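PDB 5VA8: short-chain dehydrogenase/reductase SDR from Paraburkholderia phymatum, which probably catalyses NADP-dependent oxidation or reduction of a small-molecule substrate, and binds NADP in a Rossmann-type domain. Local coordinates for residues 33-38 against 239-244; 41-46 against 84-89; 130-135 against 177-182; 170-175 against 184-189. All blocks are in the same frame, centred on the assembly; numbering follows the deposited sequence.

All four contacts lie in one Rossmann-fold domain built on a seven-stranded parallel sheet. Contact 2 reaches the cofactor: A46 touches the adenine of NADP. In contact 1 the side chain of A34 is about 13 Å from NADP. Contact 1 meets contact 2 where L35 CB lies 4.1 Å from V42 CG1, and contact 4 where C240 CB lies 3.7 Å from L189 CD1. Contacts 2 and 3 touch, with L84 CD1 3.5 Å from A130 CB. Contacts 3 and 4 share helix 159-179, and V179 CG2 lies 3.8 Å from I186 CD1. In contact 4 the side chain of N188 is about 11 Å from NADP and about 12 Å from the bound phosphanetriyltripropanoic acid.

Contact 1 (33-38 against 239-244); sequences EALAAE and ACAFLC
A241 and C244, near the end of helix 233-243, pack on A34 and L35 of helix 26-37. In this Rossmann fold the two helices pack together over strand 92-95, whose V94 touches both L35 and C240. The contact is buried and apolar. A239 comes first in the segment and points away from helix 26-37. C240 points toward that helix. A241 is the central residue. A241 CB meets A34 CB, methyl to methyl, at 4.1 Å. The backbone is close too: L35 CD2 lies 4.0 Å from A241 CA. The small side chains of A34 and A241 are consistent with the close approach; the nearest CA atoms, of L35 and A241, are 5.6 Å apart. F242 again points away; A239 packs on I258 and on F242 of the second subunit, and the F242 rings of the two subunits meet. C244 closes the segment beside the tip of L35. The leucine CG is anti to its carbonyl carbon (chi1 -67°), and the CD2 branch is the one that reaches across. L35 CD2 lies 3.9 Å from C244 CB and 4.0 Å from C244 SG.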
loop_
_atom_site.group_PDB
_atom_site.type_symbol
_atom_site.label_atom_id
_atom_site.label_comp_id
_atom_site.label_asym_id
_atom_site.label_seq_id
_atom_site.Cartn_x
_atom_site.Cartn_y
_atom_site.Cartn_z
ATOM N N GLU A 33 -18.072 -25.139 5.124
ATOM C CA GLU A 33 -19.243 -25.491 4.326
ATOM C C GLU A 33 -18.974 -25.290 2.840
ATOM O O GLU A 33 -19.412 -26.097 2.011
ATOM C CB GLU A 33 -20.456 -24.663 4.760
ATOM C CG GLU A 33 -20.848 -24.919 6.217
ATOM C CD GLU A 33 -22.298 -24.615 6.525
ATOM O OE1 GLU A 33 -23.177 -25.279 5.932
ATOM O OE2 GLU A 33 -22.562 -23.721 7.367
ATOM N N ALA A 34 -18.273 -24.213 2.484
ATOM C CA ALA A 34 -18.033 -23.936 1.069
ATOM C C ALA A 34 -17.066 -24.945 0.468
ATOM O O ALA A 34 -17.265 -25.394 -0.668
ATOM C CB ALA A 34 -17.508 -22.512 0.892
ATOM N N LEU A 35 -16.028 -25.331 1.218
ATOM C CA LEU A 35 -15.110 -26.361 0.730
ATOM C C LEU A 35 -15.818 -27.705 0.606
ATOM O O LEU A 35 -15.688 -28.395 -0.413
ATOM C CB LEU A 35 -13.887 -26.465 1.652
ATOM C CG LEU A 35 -12.968 -25.240 1.644
ATOM C CD1 LEU A 35 -11.963 -25.301 2.798
ATOM C CD2 LEU A 35 -12.242 -25.117 0.301
ATOM N N ALA A 36 -16.595 -28.087 1.624
ATOM C CA ALA A 36 -17.341 -29.343 1.549
ATOM C C ALA A 36 -18.293 -29.356 0.358
ATOM O O ALA A 36 -18.476 -30.399 -0.286
ATOM C CB ALA A 36 -18.109 -29.576 2.852
ATOM N N ALA A 37 -18.917 -28.208 0.053
ATOM C CA ALA A 37 -19.833 -28.123 -1.079
ATOM C C ALA A 37 -19.137 -28.404 -2.402
ATOM O O ALA A 37 -19.795 -28.807 -3.368
ATOM C CB ALA A 37 -20.486 -26.739 -1.130
ATOM N N GLU A 38 -17.827 -28.193 -2.470
ATOM C CA GLU A 38 -17.053 -28.519 -3.658
ATOM C C GLU A 38 -16.380 -29.883 -3.543
ATOM O O GLU A 38 -15.474 -30.191 -4.325
ATOM C CB GLU A 38 -16.024 -27.421 -3.928
ATOM C CG GLU A 38 -16.612 -26.001 -3.981
ATOM C CD GLU A 38 -17.773 -25.845 -4.962
ATOM O OE1 GLU A 38 -17.825 -26.566 -5.984
ATOM O OE2 GLU A 38 -18.654 -24.996 -4.700
ATOM N N ALA A 239 -15.394 -17.109 -1.220
ATOM C CA ALA A 239 -14.111 -16.534 -1.618
ATOM C C ALA A 239 -12.957 -17.432 -1.191
ATOM O O ALA A 239 -11.999 -17.628 -1.946
ATOM C CB ALA A 239 -13.941 -15.136 -1.024
ATOM N N CYS A 240 -13.040 -17.996 0.014
ATOM C CA CYS A 240 -12.037 -18.957 0.451
ATOM C C CYS A 240 -11.958 -20.142 -0.509
ATOM O O CYS A 240 -10.868 -20.564 -0.908
ATOM C CB CYS A 240 -12.369 -19.430 1.864
ATOM S SG CYS A 240 -11.171 -20.603 2.552
ATOM N N ALA A 241 -13.114 -20.682 -0.901
ATOM C CA ALA A 241 -13.117 -21.832 -1.801
ATOM C C ALA A 241 -12.484 -21.479 -3.139
ATOM O O ALA A 241 -11.739 -22.282 -3.709
ATOM C CB ALA A 241 -14.541 -22.358 -1.995
ATOM N N PHE A 242 -12.747 -20.270 -3.654
ATOM C CA PHE A 242 -12.103 -19.899 -4.910
ATOM C C PHE A 242 -10.581 -19.870 -4.764
ATOM O O PHE A 242 -9.858 -20.384 -5.630
ATOM C CB PHE A 242 -12.609 -18.554 -5.423
ATOM C CG PHE A 242 -12.035 -18.210 -6.763
ATOM C CD1 PHE A 242 -12.569 -18.772 -7.905
ATOM C CD2 PHE A 242 -10.898 -17.427 -6.866
ATOM C CE1 PHE A 242 -12.022 -18.500 -9.161
ATOM C CE2 PHE A 242 -10.342 -17.158 -8.118
ATOM C CZ PHE A 242 -10.906 -17.696 -9.254
ATOM N N LEU A 243 -10.074 -19.277 -3.677
ATOM C CA LEU A 243 -8.628 -19.269 -3.460
ATOM C C LEU A 243 -8.076 -20.680 -3.369
ATOM O O LEU A 243 -6.935 -20.934 -3.777
ATOM C CB LEU A 243 -8.267 -18.507 -2.184
ATOM C CG LEU A 243 -8.320 -16.982 -2.255
ATOM C CD1 LEU A 243 -8.134 -16.406 -0.855
ATOM C CD2 LEU A 243 -7.266 -16.435 -3.215
ATOM N N CYS A 244 -8.868 -21.609 -2.848
ATOM C CA CYS A 244 -8.393 -22.972 -2.685
ATOM C C CYS A 244 -8.505 -23.797 -3.955
ATOM O O CYS A 244 -8.080 -24.955 -3.952
ATOM C CB CYS A 244 -9.165 -23.662 -1.555
ATOM S SG CYS A 244 -8.808 -22.987 0.089
#

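Contact 2 (41-46 against 84-89); sequences NVTIVA and LAACPQ. With NAP (NADP nicotinamide-adenine-dinucleotide phosphate), chain E.
A46 meets the adenine of NADP, the flat group at this site, at the far end of strand 41-46. A46 CA lies 3.4 Å from NADP N3A. It comes up to the rim of the ring, about 26° out of the ring plane, and not over a face. V45 O is 3.9 Å from NADP N3A. The methyl of A46 is near the 2'-phosphate of the adenosine ribose, with A46 CB 3.8 Å from NADP O2B. Away from the cofactor, T43 carries the contact with the end of helix 77-86. T43 CB, OG1 and CG2 all lie against C87 CB, and the nearest is T43 OG1, 3.5 Å from C87 CB. T43 CG2 also touches A86 CB, at 4.2 Å. CG2 is anti to the backbone N and OG1 lies beside that N (chi1 -65°). The meeting of OG1 and C87 CB is a van der Waals contact. The hydroxyl is instead hydrogen-bonded to Q68 NE2. The same amide nitrogen also bonds A86 O, so Q68 joins the strand to the end of the helix. V70 of strand 67-71 touches both T43 and A86. The arrangement belongs to the Rossmann fold: a helix end rests on the second strand of the sheet, and the last residues of that strand border the adenosine part of NADP.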
loop_
_atom_site.group_PDB
_atom_site.type_symbol
_atom_site.label_atom_id
_atom_site.label_comp_id
_atom_site.label_asym_id
_atom_site.label_seq_id
_atom_site.Cartn_x
_atom_site.Cartn_y
_atom_site.Cartn_z
ATOM N N ASN A 41 -12.985 -33.075 1.579
ATOM C CA ASN A 41 -13.114 -33.678 2.903
ATOM C C ASN A 41 -12.570 -32.710 3.943
ATOM O O ASN A 41 -11.422 -32.273 3.839
ATOM C CB ASN A 41 -12.364 -35.006 2.949
ATOM C CG ASN A 41 -12.926 -36.023 1.983
ATOM O OD1 ASN A 41 -14.132 -36.257 1.945
ATOM N ND2 ASN A 41 -12.054 -36.624 1.179
ATOM N N VAL A 42 -13.379 -32.349 4.940
ATOM C CA VAL A 42 -12.995 -31.281 5.856
ATOM C C VAL A 42 -12.830 -31.832 7.264
ATOM O O VAL A 42 -13.639 -32.634 7.738
ATOM C CB VAL A 42 -13.998 -30.104 5.847
ATOM C CG1 VAL A 42 -13.953 -29.384 4.493
ATOM C CG2 VAL A 42 -15.406 -30.583 6.181
ATOM N N THR A 43 -11.764 -31.396 7.924
ATOM C CA THR A 43 -11.567 -31.593 9.351
ATOM C C THR A 43 -11.780 -30.241 10.009
ATOM O O THR A 43 -11.045 -29.290 9.714
ATOM C CB THR A 43 -10.162 -32.124 9.630
ATOM O OG1 THR A 43 -10.022 -33.423 9.048
ATOM C CG2 THR A 43 -9.903 -32.208 11.131
ATOM N N ILE A 44 -12.802 -30.137 10.859
ATOM C CA ILE A 44 -13.138 -28.874 11.509
ATOM C C ILE A 44 -12.724 -28.945 12.972
ATOM O O ILE A 44 -12.861 -29.987 13.629
ATOM C CB ILE A 44 -14.628 -28.492 11.366
ATOM C CG1 ILE A 44 -15.564 -29.562 11.920
ATOM C CG2 ILE A 44 -14.970 -28.215 9.895
ATOM C CD1 ILE A 44 -17.029 -29.097 11.929
ATOM N N VAL A 45 -12.203 -27.829 13.470
ATOM C CA VAL A 45 -11.616 -27.731 14.803
ATOM C C VAL A 45 -12.351 -26.652 15.584
ATOM O O VAL A 45 -12.554 -25.541 15.075
ATOM C CB VAL A 45 -10.113 -27.398 14.725
ATOM C CG1 VAL A 45 -9.544 -27.247 16.116
ATOM C CG2 VAL A 45 -9.346 -28.485 13.945
ATOM N N ALA A 46 -12.746 -26.972 16.817
ATOM C CA ALA A 46 -13.273 -25.970 17.736
ATOM C C ALA A 46 -13.109 -26.499 19.154
ATOM O O ALA A 46 -12.890 -27.692 19.360
ATOM C CB ALA A 46 -14.744 -25.638 17.447
ATOM N N LEU A 84 -3.656 -32.193 13.663
ATOM C CA LEU A 84 -2.850 -32.871 12.652
ATOM C C LEU A 84 -2.947 -34.389 12.761
ATOM O O LEU A 84 -2.816 -35.086 11.750
ATOM C CB LEU A 84 -1.400 -32.409 12.751
ATOM C CG LEU A 84 -1.275 -30.933 12.356
ATOM C CD1 LEU A 84 0.066 -30.370 12.791
ATOM C CD2 LEU A 84 -1.480 -30.765 10.863
ATOM N N ALA A 85 -3.175 -34.932 13.961
ATOM C CA ALA A 85 -3.381 -36.373 14.057
ATOM C C ALA A 85 -4.608 -36.805 13.261
ATOM O O ALA A 85 -4.606 -37.862 12.617
ATOM C CB ALA A 85 -3.509 -36.798 15.520
ATOM N N ALA A 86 -5.662 -35.995 13.289
ATOM C CA ALA A 86 -6.876 -36.315 12.548
ATOM C C ALA A 86 -6.696 -36.063 11.059
ATOM O O ALA A 86 -7.238 -36.804 10.232
ATOM C CB ALA A 86 -8.046 -35.492 13.079
ATOM N N CYS A 87 -5.940 -35.023 10.707
ATOM C CA CYS A 87 -5.763 -34.588 9.322
ATOM C C CYS A 87 -4.279 -34.369 9.079
ATOM O O CYS A 87 -3.800 -33.229 9.087
ATOM C CB CYS A 87 -6.544 -33.301 9.058
ATOM S SG CYS A 87 -6.537 -32.775 7.321
ATOM N N PRO A 88 -3.515 -35.443 8.852
ATOM C CA PRO A 88 -2.052 -35.312 8.879
ATOM C C PRO A 88 -1.440 -34.746 7.618
ATOM O O PRO A 88 -0.313 -34.233 7.689
ATOM C CB PRO A 88 -1.576 -36.749 9.118
ATOM C CG PRO A 88 -2.663 -37.596 8.597
ATOM C CD PRO A 88 -3.948 -36.850 8.838
ATOM N N GLN A 89 -2.128 -34.813 6.479
ATOM C CA GLN A 89 -1.563 -34.375 5.198
ATOM C C GLN A 89 -2.597 -33.566 4.426
ATOM O O GLN A 89 -3.015 -33.948 3.326
ATOM C CB GLN A 89 -1.087 -35.580 4.386
ATOM C CG GLN A 89 0.091 -36.299 5.031
ATOM C CD GLN A 89 1.367 -35.478 4.939
ATOM O OE1 GLN A 89 1.513 -34.650 4.041
ATOM N NE2 GLN A 89 2.292 -35.694 5.875
HETATM P PA NAP E . -17.319 -16.711 15.757
HETATM O O1A NAP E . -18.592 -16.639 15.016
HETATM O O2A NAP E . -17.402 -16.458 17.248
HETATM O O5B NAP E . -16.702 -18.162 15.468
HETATM C C5B NAP E . -15.448 -18.515 16.070
HETATM C C4B NAP E . -15.272 -19.997 15.889
HETATM O O4B NAP E . -13.915 -20.346 16.233
HETATM C C3B NAP E . -16.154 -20.871 16.780
HETATM O O3B NAP E . -16.422 -22.101 16.120
HETATM C C2B NAP E . -15.253 -21.092 17.992
HETATM O O2B NAP E . -15.732 -22.232 18.741
HETATM C C1B NAP E . -13.911 -21.289 17.285
HETATM N N9A NAP E . -12.740 -21.008 18.110
HETATM C C8A NAP E . -12.428 -19.818 18.712
HETATM N N7A NAP E . -11.258 -19.810 19.306
HETATM C C5A NAP E . -10.769 -21.090 19.088
HETATM C C6A NAP E . -9.576 -21.729 19.478
HETATM N N6A NAP E . -8.615 -21.135 20.196
HETATM N N1A NAP E . -9.402 -23.018 19.111
HETATM C C2A NAP E . -10.361 -23.612 18.388
HETATM N N3A NAP E . -11.525 -23.111 17.963
HETATM C C4A NAP E . -11.672 -21.841 18.353
HETATM O O3 NAP E . -16.252 -15.678 15.164
HETATM P PN NAP E . -15.993 -15.106 13.690
HETATM O O1N NAP E . -16.172 -16.187 12.701
HETATM O O2N NAP E . -16.777 -13.861 13.547
HETATM O O5D NAP E . -14.449 -14.721 13.824
HETATM C C5D NAP E . -13.411 -15.595 13.335
HETATM C C4D NAP E . -12.134 -14.792 13.365
HETATM O O4D NAP E . -12.256 -13.688 12.438
HETATM C C3D NAP E . -11.777 -14.165 14.719
HETATM O O3D NAP E . -10.362 -14.141 14.905
HETATM C C2D NAP E . -12.308 -12.743 14.572
HETATM O O2D NAP E . -11.683 -11.789 15.424
HETATM C C1D NAP E . -11.948 -12.502 13.109
HETATM N N1N NAP E . -12.709 -11.398 12.472
HETATM C C2N NAP E . -14.048 -11.357 12.570
HETATM C C3N NAP E . -14.753 -10.363 11.925
HETATM C C7N NAP E . -16.244 -10.217 11.943
HETATM O O7N NAP E . -16.741 -9.095 11.727
HETATM N N7N NAP E . -16.975 -11.262 12.323
HETATM C C4N NAP E . -14.048 -9.469 11.122
HETATM C C5N NAP E . -12.667 -9.534 11.056
HETATM C C6N NAP E . -12.008 -10.500 11.755
HETATM P P2B NAP E . -15.284 -22.480 20.270
HETATM O O1X NAP E . -13.839 -22.853 20.232
HETATM O O2X NAP E . -15.533 -21.184 21.044
HETATM O O3X NAP E . -16.211 -23.618 20.740
#

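Contact 3 (130-135 against 177-182); sequences ATIDGM and RKVAPN
I132 and V179 reach toward each other tip to tip, and they carry most of the contact between helices 110-138 and 159-179. The isoleucine sends out its longer branch. With CG1 anti to the backbone N (chi1 -172°), CG1 is aimed at the valine, and chi2 of 57° turns CD1 onto V179 CG1. I132 CG1 is 3.9 Å from V179 CG1, and I132 CD1 is 4.0 Å from V179 CG1. The backbones stay well apart, with the CA atoms of I132 and V179 8.4 Å from each other. One turn further on, M135 O and N182 O are 4.5 Å apart, a loose approach. The side chain of M135 leads away, onto L93 and V184. N182 folds back on its own chain instead. N182 N bonds V179 O at 3.1 Å, and N182 ND2 bonds V179 O at 3.3 Å. Both donors come from the same face of the carbonyl plane. The ND2 bond is bent, with an N-H...O angle of 140°, and its donor sits above the carbonyl plane. Two bonds grip V179 O, around the 3-10 segment 180-181. F105 of the third subunit packs on both I132 and V179. Beneath the two helices runs strand 184-191, whose V184 touches I132, M135 and V179, while I186 touches V179.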
loop_
_atom_site.group_PDB
_atom_site.type_symbol
_atom_site.label_atom_id
_atom_site.label_comp_id
_atom_site.label_asym_id
_atom_site.label_seq_id
_atom_site.Cartn_x
_atom_site.Cartn_y
_atom_site.Cartn_z
ATOM N N ALA A 130 4.004 -27.126 9.997
ATOM C CA ALA A 130 3.715 -28.547 10.158
ATOM C C ALA A 130 3.094 -29.193 8.923
ATOM O O ALA A 130 3.088 -30.429 8.835
ATOM C CB ALA A 130 2.782 -28.750 11.350
ATOM N N THR A 131 2.579 -28.404 7.968
ATOM C CA THR A 131 1.878 -28.962 6.819
ATOM C C THR A 131 2.538 -28.654 5.486
ATOM O O THR A 131 2.159 -29.261 4.476
ATOM C CB THR A 131 0.428 -28.460 6.780
ATOM O OG1 THR A 131 0.412 -27.026 6.712
ATOM C CG2 THR A 131 -0.317 -28.924 8.038
ATOM N N ILE A 132 3.518 -27.751 5.454
ATOM C CA ILE A 132 4.036 -27.263 4.174
ATOM C C ILE A 132 4.857 -28.336 3.460
ATOM O O ILE A 132 4.819 -28.429 2.224
ATOM C CB ILE A 132 4.836 -25.961 4.399
ATOM C CG1 ILE A 132 5.235 -25.317 3.061
ATOM C CG2 ILE A 132 6.067 -26.208 5.271
ATOM C CD1 ILE A 132 4.045 -25.006 2.147
ATOM N N ASP A 133 5.600 -29.163 4.210
ATOM C CA ASP A 133 6.436 -30.192 3.579
ATOM C C ASP A 133 5.601 -31.132 2.717
ATOM O O ASP A 133 6.001 -31.484 1.596
ATOM C CB ASP A 133 7.187 -31.018 4.634
ATOM C CG ASP A 133 8.319 -30.255 5.327
ATOM O OD1 ASP A 133 8.632 -29.110 4.952
ATOM O OD2 ASP A 133 8.911 -30.837 6.261
ATOM N N GLY A 134 4.457 -31.578 3.240
ATOM C CA GLY A 134 3.612 -32.484 2.481
ATOM C C GLY A 134 3.006 -31.829 1.259
ATOM O O GLY A 134 2.921 -32.443 0.193
ATOM N N MET A 135 2.573 -30.572 1.388
ATOM C CA MET A 135 2.041 -29.873 0.222
ATOM C C MET A 135 3.096 -29.768 -0.870
ATOM O O MET A 135 2.814 -30.008 -2.049
ATOM C CB MET A 135 1.550 -28.479 0.618
ATOM C CG MET A 135 0.341 -28.492 1.548
ATOM S SD MET A 135 -0.155 -26.796 1.924
ATOM C CE MET A 135 -1.535 -27.106 3.043
ATOM N N ARG A 177 6.079 -16.389 -1.109
ATOM C CA ARG A 177 6.912 -16.353 -2.305
ATOM C C ARG A 177 7.971 -17.452 -2.288
ATOM O O ARG A 177 8.368 -17.939 -3.352
ATOM C CB ARG A 177 7.505 -14.956 -2.449
ATOM C CG ARG A 177 6.410 -13.958 -2.878
ATOM C CD ARG A 177 6.684 -12.558 -2.412
ATOM N NE ARG A 177 5.693 -11.600 -2.903
ATOM C CZ ARG A 177 4.673 -11.143 -2.181
ATOM N NH1 ARG A 177 4.487 -11.575 -0.940
ATOM N NH2 ARG A 177 3.841 -10.252 -2.695
ATOM N N LYS A 178 8.391 -17.882 -1.096
ATOM C CA LYS A 178 9.395 -18.936 -0.962
ATOM C C LYS A 178 8.881 -20.274 -1.484
ATOM O O LYS A 178 9.624 -21.021 -2.142
ATOM C CB LYS A 178 9.797 -19.056 0.512
ATOM C CG LYS A 178 10.809 -20.150 0.804
ATOM C CD LYS A 178 12.106 -19.851 0.082
ATOM C CE LYS A 178 13.257 -19.687 1.054
ATOM N NZ LYS A 178 14.508 -19.351 0.325
ATOM N N VAL A 179 7.624 -20.611 -1.183
ATOM C CA VAL A 179 7.088 -21.928 -1.507
ATOM C C VAL A 179 6.325 -21.941 -2.823
ATOM O O VAL A 179 5.918 -23.019 -3.288
ATOM C CB VAL A 179 6.188 -22.471 -0.375
ATOM C CG1 VAL A 179 6.964 -22.522 0.929
ATOM C CG2 VAL A 179 4.926 -21.623 -0.216
ATOM N N ALA A 180 6.145 -20.782 -3.451
ATOM C CA ALA A 180 5.399 -20.731 -4.705
ATOM C C ALA A 180 5.954 -21.618 -5.821
ATOM O O ALA A 180 5.145 -22.059 -6.659
ATOM C CB ALA A 180 5.308 -19.273 -5.192
ATOM N N PRO A 181 7.260 -21.911 -5.913
ATOM C CA PRO A 181 7.723 -22.780 -7.010
ATOM C C PRO A 181 7.131 -24.174 -6.981
ATOM O O PRO A 181 7.204 -24.882 -7.998
ATOM C CB PRO A 181 9.244 -22.822 -6.801
ATOM C CG PRO A 181 9.559 -21.526 -6.154
ATOM C CD PRO A 181 8.405 -21.269 -5.232
ATOM N N ASN A 182 6.550 -24.587 -5.852
ATOM C CA ASN A 182 6.103 -25.957 -5.626
ATOM C C ASN A 182 4.591 -26.117 -5.743
ATOM O O ASN A 182 4.041 -27.097 -5.234
ATOM C CB ASN A 182 6.567 -26.426 -4.251
ATOM C CG ASN A 182 8.039 -26.193 -4.040
ATOM O OD1 ASN A 182 8.866 -26.886 -4.630
ATOM N ND2 ASN A 182 8.380 -25.209 -3.205
#

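Contact 4 (170-175 against 184-189); sequences GFIAGV and VTINNL
I172 and I186 bury equal amounts of surface here, more than any other residue of the two segments. I172 CG2 and I186 CG2 are 3.7 Å apart. In both residues CG2 is anti to the backbone N (chi1 -70° for I172, -56° for I186). With both CB atoms facing the other segment, this setting brings the CG2 methyls together. I172 CD1 adds a longer approach of 4.1 Å to I186 CG2. N188 is a second neighbour: I172 CG2 sits ahead of its amide, 3.7 Å from N188 OD1 and 3.8 Å from N188 ND2. The amide is buried but satisfied: OD1 bonds N145 ND2 on strand 141-146, and ND2 bonds N255 OD1 on strand 255-258. These two bonds fix the rotation of the amide beside the methyl. The segments belong to the beta-alpha-beta unit of strand 141-146, helix 159-179 and strand 184-191, a repeating element of the Rossmann fold. The axes of segments 170-175 and 184-189 approach to 8.5 Å and run nearly antiparallel, at 159°. V175 is modelled in two conformers, which makes its contact with I186 tentative; in one of them V175 CG1 is 4.0 Å from I186 CD1. F105 of the third subunit also packs on V175, and I186 touches A176 of the same helix.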
loop_
_atom_site.group_PDB
_atom_site.type_symbol
_atom_site.label_atom_id
_atom_site.label_comp_id
_atom_site.label_asym_id
_atom_site.label_seq_id
_atom_site.Cartn_x
_atom_site.Cartn_y
_atom_site.Cartn_z
ATOM N N GLY A 170 3.037 -9.806 7.587
ATOM C CA GLY A 170 4.389 -9.519 7.135
ATOM C C GLY A 170 5.220 -10.773 6.949
ATOM O O GLY A 170 6.032 -10.860 6.018
ATOM N N PHE A 171 5.035 -11.759 7.833
ATOM C CA PHE A 171 5.743 -13.026 7.663
ATOM C C PHE A 171 5.204 -13.805 6.469
ATOM O O PHE A 171 5.985 -14.376 5.689
ATOM C CB PHE A 171 5.639 -13.878 8.933
ATOM C CG PHE A 171 6.087 -15.302 8.715
ATOM C CD1 PHE A 171 7.431 -15.603 8.605
ATOM C CD2 PHE A 171 5.148 -16.316 8.575
ATOM C CE1 PHE A 171 7.850 -16.915 8.365
ATOM C CE2 PHE A 171 5.552 -17.628 8.343
ATOM C CZ PHE A 171 6.901 -17.923 8.253
ATOM N N ILE A 172 3.876 -13.870 6.325
ATOM C CA ILE A 172 3.275 -14.642 5.233
ATOM C C ILE A 172 3.807 -14.163 3.890
ATOM O O ILE A 172 3.976 -14.957 2.954
ATOM C CB ILE A 172 1.737 -14.542 5.295
ATOM C CG1 ILE A 172 1.197 -15.313 6.505
ATOM C CG2 ILE A 172 1.091 -15.015 3.984
ATOM C CD1 ILE A 172 1.532 -16.812 6.481
ATOM N N ALA A 173 4.054 -12.853 3.762
ATOM C CA ALA A 173 4.540 -12.322 2.488
ATOM C C ALA A 173 5.794 -13.052 2.031
ATOM O O ALA A 173 5.955 -13.340 0.836
ATOM C CB ALA A 173 4.818 -10.818 2.612
ATOM N N GLY A 174 6.695 -13.352 2.969
ATOM C CA GLY A 174 7.924 -14.035 2.608
ATOM C C GLY A 174 7.721 -15.505 2.294
ATOM O O GLY A 174 8.214 -16.006 1.278
ATOM N N VAL A 175 6.998 -16.227 3.155
ATOM C CA VAL A 175 6.859 -17.663 2.938
ATOM C C VAL A 175 6.023 -17.947 1.688
ATOM O O VAL A 175 6.298 -18.904 0.956
ATOM C CB VAL A 175 6.291 -18.356 4.196
ATOM C CG1 VAL A 175 4.889 -17.886 4.514
ATOM C CG2 VAL A 175 6.320 -19.876 4.021
ATOM N N VAL A 184 2.217 -24.403 -4.385
ATOM C CA VAL A 184 1.527 -24.025 -3.157
ATOM C C VAL A 184 1.266 -22.528 -3.209
ATOM O O VAL A 184 2.150 -21.750 -3.596
ATOM C CB VAL A 184 2.368 -24.384 -1.920
ATOM C CG1 VAL A 184 1.665 -23.960 -0.632
ATOM C CG2 VAL A 184 2.668 -25.873 -1.917
ATOM N N THR A 185 0.058 -22.119 -2.831
ATOM C CA THR A 185 -0.229 -20.702 -2.657
ATOM C C THR A 185 -0.618 -20.446 -1.211
ATOM O O THR A 185 -1.144 -21.328 -0.525
ATOM C CB THR A 185 -1.354 -20.207 -3.565
ATOM O OG1 THR A 185 -2.591 -20.800 -3.144
ATOM C CG2 THR A 185 -1.068 -20.565 -5.027
ATOM N N ILE A 186 -0.308 -19.241 -0.744
ATOM C CA ILE A 186 -0.613 -18.825 0.621
ATOM C C ILE A 186 -1.156 -17.410 0.524
ATOM O O ILE A 186 -0.449 -16.506 0.064
ATOM C CB ILE A 186 0.613 -18.860 1.546
ATOM C CG1 ILE A 186 1.247 -20.253 1.551
ATOM C CG2 ILE A 186 0.205 -18.432 2.967
ATOM C CD1 ILE A 186 2.513 -20.361 2.418
ATOM N N ASN A 187 -2.413 -17.224 0.914
ATOM C CA ASN A 187 -3.085 -15.942 0.781
ATOM C C ASN A 187 -3.831 -15.647 2.068
ATOM O O ASN A 187 -4.101 -16.540 2.871
ATOM C CB ASN A 187 -4.068 -15.932 -0.398
ATOM C CG ASN A 187 -3.361 -16.070 -1.726
ATOM O OD1 ASN A 187 -2.677 -15.146 -2.170
ATOM N ND2 ASN A 187 -3.531 -17.219 -2.380
ATOM N N ASN A 188 -4.165 -14.373 2.251
ATOM C CA ASN A 188 -4.896 -13.930 3.429
ATOM C C ASN A 188 -6.252 -13.384 3.015
ATOM O O ASN A 188 -6.364 -12.666 2.018
ATOM C CB ASN A 188 -4.103 -12.869 4.193
ATOM C CG ASN A 188 -2.667 -13.299 4.446
ATOM O OD1 ASN A 188 -2.421 -14.413 4.904
ATOM N ND2 ASN A 188 -1.713 -12.434 4.113
ATOM N N LEU A 189 -7.279 -13.735 3.789
ATOM C CA LEU A 189 -8.629 -13.218 3.617
ATOM C C LEU A 189 -8.922 -12.283 4.772
ATOM O O LEU A 189 -8.899 -12.712 5.932
ATOM C CB LEU A 189 -9.655 -14.350 3.590
ATOM C CG LEU A 189 -10.025 -15.011 2.268
ATOM C CD1 LEU A 189 -11.170 -15.982 2.509
ATOM C CD2 LEU A 189 -10.405 -13.962 1.208
#